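PDB 1WY0: geranylgeranyl pyrophosphate synthetase from Pyrococcus horikoshii, which probably catalyses the stepwise condensation of isopentenyl diphosphate with allylic diphosphates that yields geranylgeranyl diphosphate. Local coordinates for residues 23-28 and 121-126; 204-209 and 332-337; 316-321 and 328-333. All coordinates share one frame; numbering follows the deposited sequence.

Contact 1 (23-28 and 121-126)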
ATOM      1  N   PHE A  23     -16.226   2.755   8.766  1.00 42.08           N
ATOM      2  CA  PHE A  23     -15.854   3.802   9.697  1.00 43.05           C
ATOM      3  C   PHE A  23     -15.486   3.369  11.105  1.00 43.16           C
ATOM      4  O   PHE A  23     -15.109   4.196  11.929  1.00 44.04           O
ATOM      5  CB  PHE A  23     -16.940   4.876   9.706  1.00 43.72           C
ATOM      6  CG  PHE A  23     -16.994   5.657   8.423  1.00 44.79           C
ATOM      7  CD1 PHE A  23     -15.899   6.414   8.015  1.00 43.55           C
ATOM      8  CD2 PHE A  23     -18.105   5.588   7.592  1.00 44.09           C
ATOM      9  CE1 PHE A  23     -15.905   7.082   6.802  1.00 44.23           C
ATOM     10  CE2 PHE A  23     -18.122   6.254   6.372  1.00 44.97           C
ATOM     11  CZ  PHE A  23     -17.018   7.003   5.976  1.00 45.25           C
ATOM     12  N   GLU A  24     -15.584   2.078  11.395  1.00 43.50           N
ATOM     13  CA  GLU A  24     -15.173   1.626  12.711  1.00 44.28           C
ATOM     14  C   GLU A  24     -13.718   1.204  12.545  1.00 43.68           C
ATOM     15  O   GLU A  24     -12.960   1.139  13.513  1.00 45.07           O
ATOM     16  CB  GLU A  24     -16.040   0.468  13.215  1.00 47.00           C
ATOM     17  CG  GLU A  24     -15.669  -0.916  12.734  1.00 50.76           C
ATOM     18  CD  GLU A  24     -16.476  -1.984  13.454  1.00 53.04           C
ATOM     19  OE1 GLU A  24     -17.694  -1.766  13.647  1.00 54.57           O
ATOM     20  OE2 GLU A  24     -15.899  -3.033  13.823  1.00 53.72           O
ATOM     21  N   LEU A  25     -13.338   0.934  11.295  1.00 42.56           N
ATOM     22  CA  LEU A  25     -11.968   0.567  10.954  1.00 40.86           C
ATOM     23  C   LEU A  25     -11.156   1.855  10.795  1.00 39.99           C
ATOM     24  O   LEU A  25     -10.003   1.921  11.212  1.00 41.36           O
ATOM     25  CB  LEU A  25     -11.923  -0.239   9.652  1.00 39.34           C
ATOM     26  CG  LEU A  25     -12.203  -1.745   9.711  1.00 39.27           C
ATOM     27  CD1 LEU A  25     -12.233  -2.298   8.309  1.00 39.33           C
ATOM     28  CD2 LEU A  25     -11.126  -2.454  10.526  1.00 41.82           C
ATOM     29  N   ILE A  26     -11.757   2.873  10.185  1.00 38.68           N
ATOM     30  CA  ILE A  26     -11.080   4.152  10.012  1.00 39.86           C
ATOM     31  C   ILE A  26     -11.879   5.253  10.702  1.00 40.73           C
ATOM     32  O   ILE A  26     -12.575   6.046  10.066  1.00 41.03           O
ATOM     33  CB  ILE A  26     -10.849   4.517   8.508  1.00 38.76           C
ATOM     34  CG1 ILE A  26     -12.163   4.519   7.729  1.00 39.27           C
ATOM     35  CG2 ILE A  26      -9.903   3.511   7.866  1.00 39.33           C
ATOM     36  CD1 ILE A  26     -11.992   4.947   6.282  1.00 37.68           C
ATOM     37  N   PRO A  27     -11.798   5.298  12.036  1.00 41.73           N
ATOM     38  CA  PRO A  27     -12.458   6.298  12.864  1.00 44.12           C
ATOM     39  C   PRO A  27     -11.598   7.557  13.014  1.00 45.72           C
ATOM     40  O   PRO A  27     -10.467   7.635  12.558  1.00 45.27           O
ATOM     41  CB  PRO A  27     -12.704   5.669  14.237  1.00 43.49           C
ATOM     42  CG  PRO A  27     -11.491   4.760  14.432  1.00 42.32           C
ATOM     43  CD  PRO A  27     -11.130   4.364  12.925  1.00 42.26           C
ATOM     44  N   GLU A  28     -12.193   8.585  13.648  1.00 48.44           N
ATOM     45  CA  GLU A  28     -11.451   9.823  13.870  1.00 50.81           C
ATOM     46  C   GLU A  28     -10.528   9.714  15.088  1.00 51.13           C
ATOM     47  O   GLU A  28     -10.864  10.092  16.203  1.00 52.42           O
ATOM     48  CB  GLU A  28     -12.462  10.952  14.080  1.00 53.77           C
ATOM     49  CG  GLU A  28     -13.697  10.807  13.188  1.00 57.69           C
ATOM     50  CD  GLU A  28     -14.735  11.827  13.599  1.00 60.71           C
ATOM     51  OE1 GLU A  28     -15.458  11.576  14.553  1.00 61.09           O
ATOM     52  OE2 GLU A  28     -14.819  12.869  12.950  1.00 61.83           O
ATOM     53  N   ALA A 121      -7.778  -2.729   4.621  1.00 31.44           N
ATOM     54  CA  ALA A 121      -8.492  -3.730   3.847  1.00 32.13           C
ATOM     55  C   ALA A 121      -8.138  -5.124   4.371  1.00 32.09           C
ATOM     56  O   ALA A 121      -9.003  -5.994   4.481  1.00 33.50           O
ATOM     57  CB  ALA A 121      -8.126  -3.608   2.375  1.00 30.51           C
ATOM     58  N   PHE A 122      -6.862  -5.340   4.673  1.00 32.61           N
ATOM     59  CA  PHE A 122      -6.454  -6.641   5.180  1.00 33.53           C
ATOM     60  C   PHE A 122      -6.801  -6.783   6.659  1.00 34.78           C
ATOM     61  O   PHE A 122      -6.992  -7.876   7.177  1.00 34.74           O
ATOM     62  CB  PHE A 122      -4.944  -6.778   4.983  1.00 32.92           C
ATOM     63  CG  PHE A 122      -4.643  -7.050   3.539  1.00 34.10           C
ATOM     64  CD1 PHE A 122      -4.790  -8.339   3.038  1.00 31.45           C
ATOM     65  CD2 PHE A 122      -4.214  -6.022   2.715  1.00 32.85           C
ATOM     66  CE1 PHE A 122      -4.509  -8.594   1.704  1.00 30.79           C
ATOM     67  CE2 PHE A 122      -3.936  -6.287   1.377  1.00 34.06           C
ATOM     68  CZ  PHE A 122      -4.083  -7.571   0.867  1.00 32.97           C
ATOM     69  N   GLU A 123      -6.933  -5.677   7.387  1.00 35.82           N
ATOM     70  CA  GLU A 123      -7.370  -5.870   8.739  1.00 38.11           C
ATOM     71  C   GLU A 123      -8.825  -6.251   8.721  1.00 39.00           C
ATOM     72  O   GLU A 123      -9.296  -7.026   9.543  1.00 38.33           O
ATOM     73  CB  GLU A 123      -7.202  -4.570   9.504  1.00 39.39           C
ATOM     74  CG  GLU A 123      -7.367  -4.789  11.002  1.00 43.16           C
ATOM     75  CD  GLU A 123      -7.708  -3.482  11.676  1.00 45.97           C
ATOM     76  OE1 GLU A 123      -7.126  -2.470  11.322  1.00 46.59           O
ATOM     77  OE2 GLU A 123      -8.536  -3.491  12.583  1.00 49.36           O
ATOM     78  N   ALA A 124      -9.551  -5.786   7.706  1.00 38.43           N
ATOM     79  CA  ALA A 124     -10.947  -6.171   7.502  1.00 39.41           C
ATOM     80  C   ALA A 124     -11.026  -7.644   7.112  1.00 40.23           C
ATOM     81  O   ALA A 124     -11.914  -8.362   7.554  1.00 40.19           O
ATOM     82  CB  ALA A 124     -11.579  -5.313   6.408  1.00 36.43           C
ATOM     83  N   VAL A 125     -10.098  -8.088   6.272  1.00 41.62           N
ATOM     84  CA  VAL A 125     -10.066  -9.480   5.849  1.00 43.57           C
ATOM     85  C   VAL A 125      -9.852 -10.391   7.054  1.00 45.44           C
ATOM     86  O   VAL A 125     -10.465 -11.448   7.154  1.00 46.84           O
ATOM     87  CB  VAL A 125      -8.927  -9.738   4.845  1.00 43.45           C
ATOM     88  CG1 VAL A 125      -8.787 -11.228   4.582  1.00 44.04           C
ATOM     89  CG2 VAL A 125      -9.210  -9.009   3.546  1.00 45.30           C
ATOM     90  N   ALA A 126      -8.972  -9.978   7.960  1.00 45.57           N
ATOM     91  CA  ALA A 126      -8.677 -10.762   9.145  1.00 47.11           C
ATOM     92  C   ALA A 126      -9.894 -10.886  10.066  1.00 49.34           C
ATOM     93  O   ALA A 126     -10.170 -11.969  10.573  1.00 50.04           O
ATOM     94  CB  ALA A 126      -7.501 -10.141   9.895  1.00 44.83           C
TER

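Contact 2 (204-209 and 332-337)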
ATOM      1  N   SER A 204     -17.394 -15.024 -11.204  1.00 46.54           N
ATOM      2  CA  SER A 204     -16.123 -14.405 -11.554  1.00 46.16           C
ATOM      3  C   SER A 204     -16.160 -13.812 -12.956  1.00 47.08           C
ATOM      4  O   SER A 204     -15.721 -12.682 -13.167  1.00 47.47           O
ATOM      5  CB  SER A 204     -15.000 -15.438 -11.486  1.00 45.10           C
ATOM      6  OG  SER A 204     -15.037 -16.165 -10.273  1.00 45.71           O
ATOM      7  N   SER A 205     -16.683 -14.587 -13.908  1.00 46.38           N
ATOM      8  CA  SER A 205     -16.777 -14.167 -15.306  1.00 46.45           C
ATOM      9  C   SER A 205     -17.691 -12.961 -15.475  1.00 45.07           C
ATOM     10  O   SER A 205     -17.472 -12.109 -16.338  1.00 44.33           O
ATOM     11  CB  SER A 205     -17.302 -15.322 -16.155  1.00 47.91           C
ATOM     12  OG  SER A 205     -18.629 -15.641 -15.772  1.00 50.72           O
ATOM     13  N   TRP A 206     -18.721 -12.909 -14.645  1.00 43.60           N
ATOM     14  CA  TRP A 206     -19.657 -11.788 -14.638  1.00 43.58           C
ATOM     15  C   TRP A 206     -19.015 -10.514 -14.081  1.00 41.74           C
ATOM     16  O   TRP A 206     -19.234  -9.411 -14.559  1.00 42.24           O
ATOM     17  CB  TRP A 206     -20.863 -12.184 -13.786  1.00 42.39           C
ATOM     18  CG  TRP A 206     -21.820 -11.063 -13.698  1.00 43.53           C
ATOM     19  CD1 TRP A 206     -22.923 -10.823 -14.548  1.00 42.41           C
ATOM     20  CD2 TRP A 206     -21.850 -10.031 -12.683  1.00 43.59           C
ATOM     21  NE1 TRP A 206     -23.652  -9.742 -14.165  1.00 42.74           N
ATOM     22  CE2 TRP A 206     -22.968  -9.206 -12.961  1.00 43.67           C
ATOM     23  CE3 TRP A 206     -21.034  -9.736 -11.590  1.00 45.21           C
ATOM     24  CZ2 TRP A 206     -23.244  -8.120 -12.150  1.00 45.72           C
ATOM     25  CZ3 TRP A 206     -21.316  -8.648 -10.778  1.00 44.05           C
ATOM     26  CH2 TRP A 206     -22.423  -7.832 -11.065  1.00 44.42           C
ATOM     27  N   GLY A 207     -18.229 -10.693 -13.000  1.00 40.74           N
ATOM     28  CA  GLY A 207     -17.563  -9.541 -12.397  1.00 40.30           C
ATOM     29  C   GLY A 207     -16.503  -8.959 -13.334  1.00 39.05           C
ATOM     30  O   GLY A 207     -16.369  -7.755 -13.511  1.00 38.18           O
ATOM     31  N   ARG A 208     -15.707  -9.872 -13.914  1.00 39.49           N
ATOM     32  CA  ARG A 208     -14.676  -9.442 -14.848  1.00 40.36           C
ATOM     33  C   ARG A 208     -15.268  -8.610 -15.988  1.00 41.32           C
ATOM     34  O   ARG A 208     -14.798  -7.530 -16.325  1.00 40.78           O
ATOM     35  CB  ARG A 208     -14.006 -10.695 -15.411  1.00 41.61           C
ATOM     36  CG  ARG A 208     -12.663 -10.393 -16.073  1.00 45.45           C
ATOM     37  CD  ARG A 208     -11.727  -9.624 -15.138  1.00 49.57           C
ATOM     38  NE  ARG A 208     -10.328  -9.924 -15.452  1.00 52.60           N
ATOM     39  CZ  ARG A 208      -9.551 -10.362 -14.446  1.00 52.69           C
ATOM     40  NH1 ARG A 208     -10.058 -10.523 -13.236  1.00 53.20           N
ATOM     41  NH2 ARG A 208      -8.252 -10.583 -14.664  1.00 55.30           N
ATOM     42  N   ASN A 209     -16.322  -9.174 -16.607  1.00 39.90           N
ATOM     43  CA  ASN A 209     -16.937  -8.523 -17.758  1.00 40.11           C
ATOM     44  C   ASN A 209     -17.620  -7.204 -17.385  1.00 39.53           C
ATOM     45  O   ASN A 209     -17.583  -6.223 -18.116  1.00 40.01           O
ATOM     46  CB  ASN A 209     -17.966  -9.487 -18.345  1.00 41.15           C
ATOM     47  CG  ASN A 209     -17.292 -10.393 -19.340  1.00 43.21           C
ATOM     48  OD1 ASN A 209     -16.848  -9.972 -20.403  1.00 45.30           O
ATOM     49  ND2 ASN A 209     -17.222 -11.685 -18.974  1.00 43.71           N
ATOM     50  N   LEU A 332     -29.768  -6.834 -13.215  1.00 46.20           N
ATOM     51  CA  LEU A 332     -30.218  -5.465 -13.399  1.00 47.11           C
ATOM     52  C   LEU A 332     -29.029  -4.501 -13.375  1.00 46.20           C
ATOM     53  O   LEU A 332     -28.905  -3.641 -14.245  1.00 45.29           O
ATOM     54  CB  LEU A 332     -31.234  -5.082 -12.318  1.00 46.27           C
ATOM     55  CG  LEU A 332     -32.652  -5.639 -12.497  1.00 47.09           C
ATOM     56  CD1 LEU A 332     -33.586  -5.069 -11.430  1.00 45.92           C
ATOM     57  CD2 LEU A 332     -33.162  -5.267 -13.882  1.00 46.72           C
ATOM     58  N   LEU A 333     -28.160  -4.656 -12.381  1.00 45.85           N
ATOM     59  CA  LEU A 333     -26.983  -3.801 -12.248  1.00 45.98           C
ATOM     60  C   LEU A 333     -26.170  -3.824 -13.534  1.00 46.79           C
ATOM     61  O   LEU A 333     -25.861  -2.776 -14.108  1.00 45.79           O
ATOM     62  CB  LEU A 333     -26.121  -4.280 -11.080  1.00 46.99           C
ATOM     63  CG  LEU A 333     -24.847  -3.505 -10.748  1.00 46.87           C
ATOM     64  CD1 LEU A 333     -25.175  -2.076 -10.318  1.00 46.80           C
ATOM     65  CD2 LEU A 333     -24.122  -4.238  -9.633  1.00 47.90           C
ATOM     66  N   ALA A 334     -25.841  -5.025 -13.998  1.00 46.93           N
ATOM     67  CA  ALA A 334     -25.067  -5.163 -15.220  1.00 48.63           C
ATOM     68  C   ALA A 334     -25.764  -4.468 -16.377  1.00 50.54           C
ATOM     69  O   ALA A 334     -25.116  -3.834 -17.214  1.00 50.08           O
ATOM     70  CB  ALA A 334     -24.864  -6.632 -15.549  1.00 48.58           C
ATOM     71  N   LYS A 335     -27.085  -4.589 -16.427  1.00 51.49           N
ATOM     72  CA  LYS A 335     -27.852  -3.980 -17.504  1.00 53.97           C
ATOM     73  C   LYS A 335     -27.901  -2.462 -17.335  1.00 54.33           C
ATOM     74  O   LYS A 335     -27.863  -1.722 -18.314  1.00 54.69           O
ATOM     75  CB  LYS A 335     -29.265  -4.573 -17.544  1.00 55.50           C
ATOM     76  CG  LYS A 335     -29.854  -4.664 -18.940  1.00 59.06           C
ATOM     77  CD  LYS A 335     -31.314  -5.115 -18.908  1.00 62.02           C
ATOM     78  CE  LYS A 335     -31.923  -5.119 -20.315  1.00 63.37           C
ATOM     79  NZ  LYS A 335     -33.370  -5.494 -20.320  1.00 62.43           N
ATOM     80  N   PHE A 336     -27.977  -2.003 -16.090  1.00 54.98           N
ATOM     81  CA  PHE A 336     -27.997  -0.568 -15.832  1.00 55.68           C
ATOM     82  C   PHE A 336     -26.662   0.063 -16.222  1.00 56.16           C
ATOM     83  O   PHE A 336     -26.579   1.117 -16.839  1.00 56.58           O
ATOM     84  CB  PHE A 336     -28.232  -0.359 -14.337  1.00 56.57           C
ATOM     85  CG  PHE A 336     -28.046   1.089 -13.982  1.00 58.41           C
ATOM     86  CD1 PHE A 336     -29.044   2.006 -14.297  1.00 58.87           C
ATOM     87  CD2 PHE A 336     -26.912   1.499 -13.296  1.00 58.56           C
ATOM     88  CE1 PHE A 336     -28.905   3.335 -13.916  1.00 58.98           C
ATOM     89  CE2 PHE A 336     -26.783   2.833 -12.918  1.00 58.97           C
ATOM     90  CZ  PHE A 336     -27.776   3.755 -13.227  1.00 58.40           C
ATOM     91  N   ILE A 337     -25.596  -0.614 -15.797  1.00 57.06           N
ATOM     92  CA  ILE A 337     -24.274  -0.078 -16.021  1.00 58.79           C
ATOM     93  C   ILE A 337     -24.010   0.257 -17.497  1.00 60.26           C
ATOM     94  O   ILE A 337     -23.065   0.950 -17.844  1.00 61.07           O
ATOM     95  CB  ILE A 337     -23.277  -1.110 -15.513  1.00 57.54           C
ATOM     96  CG1 ILE A 337     -22.947  -0.829 -14.044  1.00 58.55           C
ATOM     97  CG2 ILE A 337     -21.975  -1.019 -16.326  1.00 57.17           C
ATOM     98  CD1 ILE A 337     -22.016  -1.889 -13.452  1.00 58.19           C
TER

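Contact 3 (316-321 and 328-333)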
ATOM      1  N   GLU A 316     -25.531 -13.707 -19.239  1.00 58.35           N
ATOM      2  CA  GLU A 316     -25.751 -15.015 -19.852  1.00 61.04           C
ATOM      3  C   GLU A 316     -24.844 -16.055 -19.196  1.00 61.23           C
ATOM      4  O   GLU A 316     -24.841 -17.223 -19.578  1.00 61.71           O
ATOM      5  CB  GLU A 316     -25.461 -14.963 -21.357  1.00 62.60           C
ATOM      6  CG  GLU A 316     -24.432 -15.975 -21.860  1.00 65.95           C
ATOM      7  CD  GLU A 316     -23.865 -15.623 -23.228  1.00 68.22           C
ATOM      8  OE1 GLU A 316     -24.418 -14.709 -23.878  1.00 69.30           O
ATOM      9  OE2 GLU A 316     -22.878 -16.266 -23.658  1.00 68.79           O
ATOM     10  N   ALA A 317     -24.067 -15.622 -18.212  1.00 61.99           N
ATOM     11  CA  ALA A 317     -23.166 -16.522 -17.502  1.00 62.31           C
ATOM     12  C   ALA A 317     -23.731 -16.782 -16.120  1.00 62.87           C
ATOM     13  O   ALA A 317     -23.311 -17.709 -15.435  1.00 63.57           O
ATOM     14  CB  ALA A 317     -21.779 -15.906 -17.398  1.00 61.54           C
ATOM     15  N   LEU A 318     -24.685 -15.951 -15.714  1.00 63.94           N
ATOM     16  CA  LEU A 318     -25.341 -16.099 -14.413  1.00 65.53           C
ATOM     17  C   LEU A 318     -26.539 -17.044 -14.529  1.00 66.79           C
ATOM     18  O   LEU A 318     -27.170 -17.450 -13.558  1.00 67.12           O
ATOM     19  CB  LEU A 318     -25.801 -14.714 -13.935  1.00 65.25           C
ATOM     20  CG  LEU A 318     -24.670 -13.870 -13.342  1.00 64.62           C
ATOM     21  CD1 LEU A 318     -25.196 -12.628 -12.613  1.00 64.21           C
ATOM     22  CD2 LEU A 318     -23.824 -14.636 -12.327  1.00 63.56           C
ATOM     23  N   ARG A 319     -26.870 -17.345 -15.799  1.00 67.68           N
ATOM     24  CA  ARG A 319     -27.926 -18.302 -16.098  1.00 68.59           C
ATOM     25  C   ARG A 319     -27.765 -19.582 -15.275  1.00 68.27           C
ATOM     26  O   ARG A 319     -28.713 -20.262 -14.916  1.00 68.49           O
ATOM     27  CB  ARG A 319     -27.755 -18.659 -17.568  1.00 69.56           C
ATOM     28  CG  ARG A 319     -29.034 -18.517 -18.382  1.00 72.95           C
ATOM     29  CD  ARG A 319     -28.751 -17.882 -19.747  1.00 74.97           C
ATOM     30  NE  ARG A 319     -29.888 -17.067 -20.175  1.00 76.99           N
ATOM     31  CZ  ARG A 319     -29.989 -15.830 -19.662  1.00 78.23           C
ATOM     32  NH1 ARG A 319     -29.073 -15.380 -18.821  1.00 78.77           N
ATOM     33  NH2 ARG A 319     -31.028 -15.063 -19.999  1.00 78.90           N
ATOM     34  N   ILE A 320     -26.487 -19.912 -15.017  1.00 67.33           N
ATOM     35  CA  ILE A 320     -26.157 -21.165 -14.357  1.00 66.90           C
ATOM     36  C   ILE A 320     -26.670 -21.220 -12.911  1.00 66.20           C
ATOM     37  O   ILE A 320     -26.923 -22.277 -12.343  1.00 66.62           O
ATOM     38  CB  ILE A 320     -24.635 -21.285 -14.372  1.00 66.55           C
ATOM     39  CG1 ILE A 320     -24.135 -21.434 -15.815  1.00 67.40           C
ATOM     40  CG2 ILE A 320     -24.198 -22.522 -13.579  1.00 67.74           C
ATOM     41  CD1 ILE A 320     -24.748 -22.639 -16.528  1.00 66.49           C
ATOM     42  N   LEU A 321     -26.768 -20.022 -12.298  1.00 65.68           N
ATOM     43  CA  LEU A 321     -27.258 -19.939 -10.928  1.00 64.72           C
ATOM     44  C   LEU A 321     -28.783 -20.012 -10.876  1.00 64.62           C
ATOM     45  O   LEU A 321     -29.471 -19.753 -11.855  1.00 63.41           O
ATOM     46  CB  LEU A 321     -26.783 -18.616 -10.336  1.00 64.28           C
ATOM     47  CG  LEU A 321     -25.362 -18.694  -9.793  1.00 63.96           C
ATOM     48  CD1 LEU A 321     -24.323 -18.794 -10.905  1.00 63.39           C
ATOM     49  CD2 LEU A 321     -24.981 -17.477  -8.945  1.00 63.37           C
ATOM     50  N   MET A 328     -31.225 -11.517  -9.678  1.00 59.74           N
ATOM     51  CA  MET A 328     -31.987 -10.471 -10.345  1.00 57.49           C
ATOM     52  C   MET A 328     -31.224  -9.146 -10.299  1.00 54.81           C
ATOM     53  O   MET A 328     -30.981  -8.515 -11.331  1.00 53.11           O
ATOM     54  CB  MET A 328     -33.356 -10.318  -9.674  1.00 58.73           C
ATOM     55  CG  MET A 328     -34.243  -9.261 -10.302  1.00 61.04           C
ATOM     56  SD  MET A 328     -34.404  -9.517 -12.074  1.00 63.16           S
ATOM     57  CE  MET A 328     -35.890 -10.561 -12.137  1.00 62.23           C
ATOM     58  N   ASP A 329     -30.839  -8.730  -9.098  1.00 52.79           N
ATOM     59  CA  ASP A 329     -30.110  -7.481  -8.944  1.00 52.40           C
ATOM     60  C   ASP A 329     -28.802  -7.477  -9.731  1.00 51.48           C
ATOM     61  O   ASP A 329     -28.442  -6.470 -10.339  1.00 51.87           O
ATOM     62  CB  ASP A 329     -29.842  -7.202  -7.465  1.00 52.60           C
ATOM     63  CG  ASP A 329     -31.119  -6.988  -6.672  1.00 51.32           C
ATOM     64  OD1 ASP A 329     -32.043  -6.320  -7.188  1.00 50.00           O
ATOM     65  OD2 ASP A 329     -31.199  -7.476  -5.528  1.00 52.84           O
ATOM     66  N   LEU A 330     -28.095  -8.604  -9.728  1.00 50.63           N
ATOM     67  CA  LEU A 330     -26.838  -8.704 -10.457  1.00 49.76           C
ATOM     68  C   LEU A 330     -27.074  -8.567 -11.950  1.00 50.11           C
ATOM     69  O   LEU A 330     -26.193  -8.126 -12.685  1.00 50.65           O
ATOM     70  CB  LEU A 330     -26.142 -10.038 -10.170  1.00 49.88           C
ATOM     71  CG  LEU A 330     -25.617 -10.292  -8.752  1.00 49.72           C
ATOM     72  CD1 LEU A 330     -24.863 -11.615  -8.726  1.00 49.26           C
ATOM     73  CD2 LEU A 330     -24.699  -9.154  -8.318  1.00 50.25           C
ATOM     74  N   GLU A 331     -28.258  -8.956 -12.407  1.00 50.41           N
ATOM     75  CA  GLU A 331     -28.568  -8.839 -13.824  1.00 49.32           C
ATOM     76  C   GLU A 331     -28.993  -7.413 -14.120  1.00 47.56           C
ATOM     77  O   GLU A 331     -28.629  -6.847 -15.151  1.00 46.10           O
ATOM     78  CB  GLU A 331     -29.684  -9.801 -14.226  1.00 51.47           C
ATOM     79  CG  GLU A 331     -29.198 -11.199 -14.569  1.00 54.86           C
ATOM     80  CD  GLU A 331     -30.310 -12.089 -15.099  1.00 55.02           C
ATOM     81  OE1 GLU A 331     -31.495 -11.782 -14.839  1.00 55.57           O
ATOM     82  OE2 GLU A 331     -29.993 -13.095 -15.769  1.00 56.52           O
ATOM     83  N   LEU A 332     -29.768  -6.834 -13.215  1.00 46.20           N
ATOM     84  CA  LEU A 332     -30.218  -5.465 -13.399  1.00 47.11           C
ATOM     85  C   LEU A 332     -29.029  -4.501 -13.375  1.00 46.20           C
ATOM     86  O   LEU A 332     -28.905  -3.641 -14.245  1.00 45.29           O
ATOM     87  CB  LEU A 332     -31.234  -5.082 -12.318  1.00 46.27           C
ATOM     88  CG  LEU A 332     -32.652  -5.639 -12.497  1.00 47.09           C
ATOM     89  CD1 LEU A 332     -33.586  -5.069 -11.430  1.00 45.92           C
ATOM     90  CD2 LEU A 332     -33.162  -5.267 -13.882  1.00 46.72           C
ATOM     91  N   LEU A 333     -28.160  -4.656 -12.381  1.00 45.85           N
ATOM     92  CA  LEU A 333     -26.983  -3.801 -12.248  1.00 45.98           C
ATOM     93  C   LEU A 333     -26.170  -3.824 -13.534  1.00 46.79           C
ATOM     94  O   LEU A 333     -25.861  -2.776 -14.108  1.00 45.79           O
ATOM     95  CB  LEU A 333     -26.121  -4.280 -11.080  1.00 46.99           C
ATOM     96  CG  LEU A 333     -24.847  -3.505 -10.748  1.00 46.87           C
ATOM     97  CD1 LEU A 333     -25.175  -2.076 -10.318  1.00 46.80           C
ATOM     98  CD2 LEU A 333     -24.122  -4.238  -9.633  1.00 47.90           C
TER

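Contact 1 (23-28 and 121-126)
Leu25, in the last turn of helix 3-25, reaches the final turn of helix 107-126 with both of its methyl groups, each meeting a different residue. The apolar share belongs to CD1, which rests on the methyl of Ala124, with Leu25 CD1 3.6 Å from Ala124 CB. With so short a partner the backbones come near, Leu25 CA and Ala124 CA being 7.6 Å apart. In this all-helical polyprenyl synthase fold the contact joins the C-terminal end of helix 3-25 to that of helix 107-126; Val73 and Leu77 of helix 69-90 also touch Leu25.

The other branch meets a polar group. Leu25 CD2 lies 3.5 Å from Glu123 OE2, a van der Waals touch made as the two side chains slide past each other in opposite directions. Glu123 holds CG anti to its backbone N (chi1 -168°) and runs on extended, which brings the carboxylate alongside the leucine. That carboxylate is bound by its salt bridge to Arg127, while Lys120 donates a hydrogen bond to Leu25 O. Replacing Leu25 by an alanine is likely to open a gap over the Ala124 methyl and to strip the apolar flank from the Glu123 carboxylate.

Contact 2 (204-209 and 332-337)
A buried helix-to-helix contact, built on one tryptophan and two small or branched aliphatic partners, joins helix 197-224 to helix 325-336, the last helix of the chain. It illustrates how a long flat side chain can bridge helices whose backbones stay well apart: the nearest alpha carbons, those of Trp206 and Ala334, are separated by 8.6 Å.

Trp206 spans that distance. Its CG stands anti to the backbone N (chi1 178°), and the indole is turned nearly square to the CA-CB-CG plane (chi2 92°), which carries the rim of the ring system across to the other helix. The methyl of Ala334 approaches the indole obliquely, Trp206 NE1 and Ala334 CB being 3.6 Å apart, and Ala334 CB is also 4.0 Å from Trp206 CZ2. Further round the six-membered ring, Leu333 CD2 comes to the edge, near the ring plane, at 4.2 Å from Trp206 CH2. Val49 and Val53 of helix 49-57 also touch Leu333, extending the apolar surroundings, and Val53 touches the tryptophan as well.

Within the helix carrying the tryptophan, Asn209 folds back onto the preceding turn. Its ND2 donates to Ser205 O at 2.7 Å, with an N-H...O angle of 150°, and Asn209 N reaches the same oxygen from the opposite face of the carbonyl plane, giving that oxygen two donors.

A methyl cannot accept from NE1, so the short approach of Ala334 is packing; the indole N-H is given instead to Asn315 OD1 at the end of helix 299-315. The tryptophan therefore combines a buried apolar surface with a satisfied polar atom, and the bond to Asn315 is likely to limit the turning of its ring.

Contact 3 (316-321 and 328-333)
The loop joining two consecutive helices, 299-315 and 325-336, folds back here on the second of them, a local helix-loop-helix connection in the all-alpha polyprenyl synthase fold. Residues 318-320 keep helical backbone angles without regular helical bonding, and Leu318 CA comes within 8.0 Å of Glu331 CA.

The inner half of the contact is apolar. Leu318 and Leu330 cross at about a right angle, and one methyl does the touching: Leu318 CD1 is 3.7 Å from Leu330 CB and 4.0 Å from Leu330 CD1, lying against the base of its partner as well as its end. In Leu318, CG is anti to the carbonyl carbon (chi1 -79°), which lets CD1 meet Leu330. Leu203 and Trp206 of helix 197-224 also touch Leu318, while Thr56 and Ser57 of helix 49-57 touch Leu330, burying the pair among four elements of the chain.

The outer half is charged and looser. Arg319 starts away from the helix, but bends at chi2 and chi3 and brings its guanidinium near Glu331, whose chain extends beyond CG to meet it. Attraction at this range is probably modest, given the exposed arginine. The two side chains cross at about a right angle, their guanidinium and carboxylate planes are 35° apart, and the long salt bridge spans 3.9 Å from Arg319 NH1 to Glu331 OE2.

In the fold
Contacts 2 and 3 are neighbours, their centres 8 Å apart: both use helix 325-336, share Leu332 and Leu333, and touch directly where Trp206 CD1 meets Leu318 CD1 at 3.5 Å. Contact 1 stands apart, its centre 27 Å from that of contact 2 and 30 Å from that of contact 3, and it joins different helices. The chemistry follows the setting. Contact 2, nearest the chain's centre, is buried and made by packing alone across its segments. Contact 1 is also mostly buried, though peripheral, and adds a carboxylate whose charge is paired beside it. Contact 3, partly buried, backs its leucine pair with a long salt bridge at its outer side.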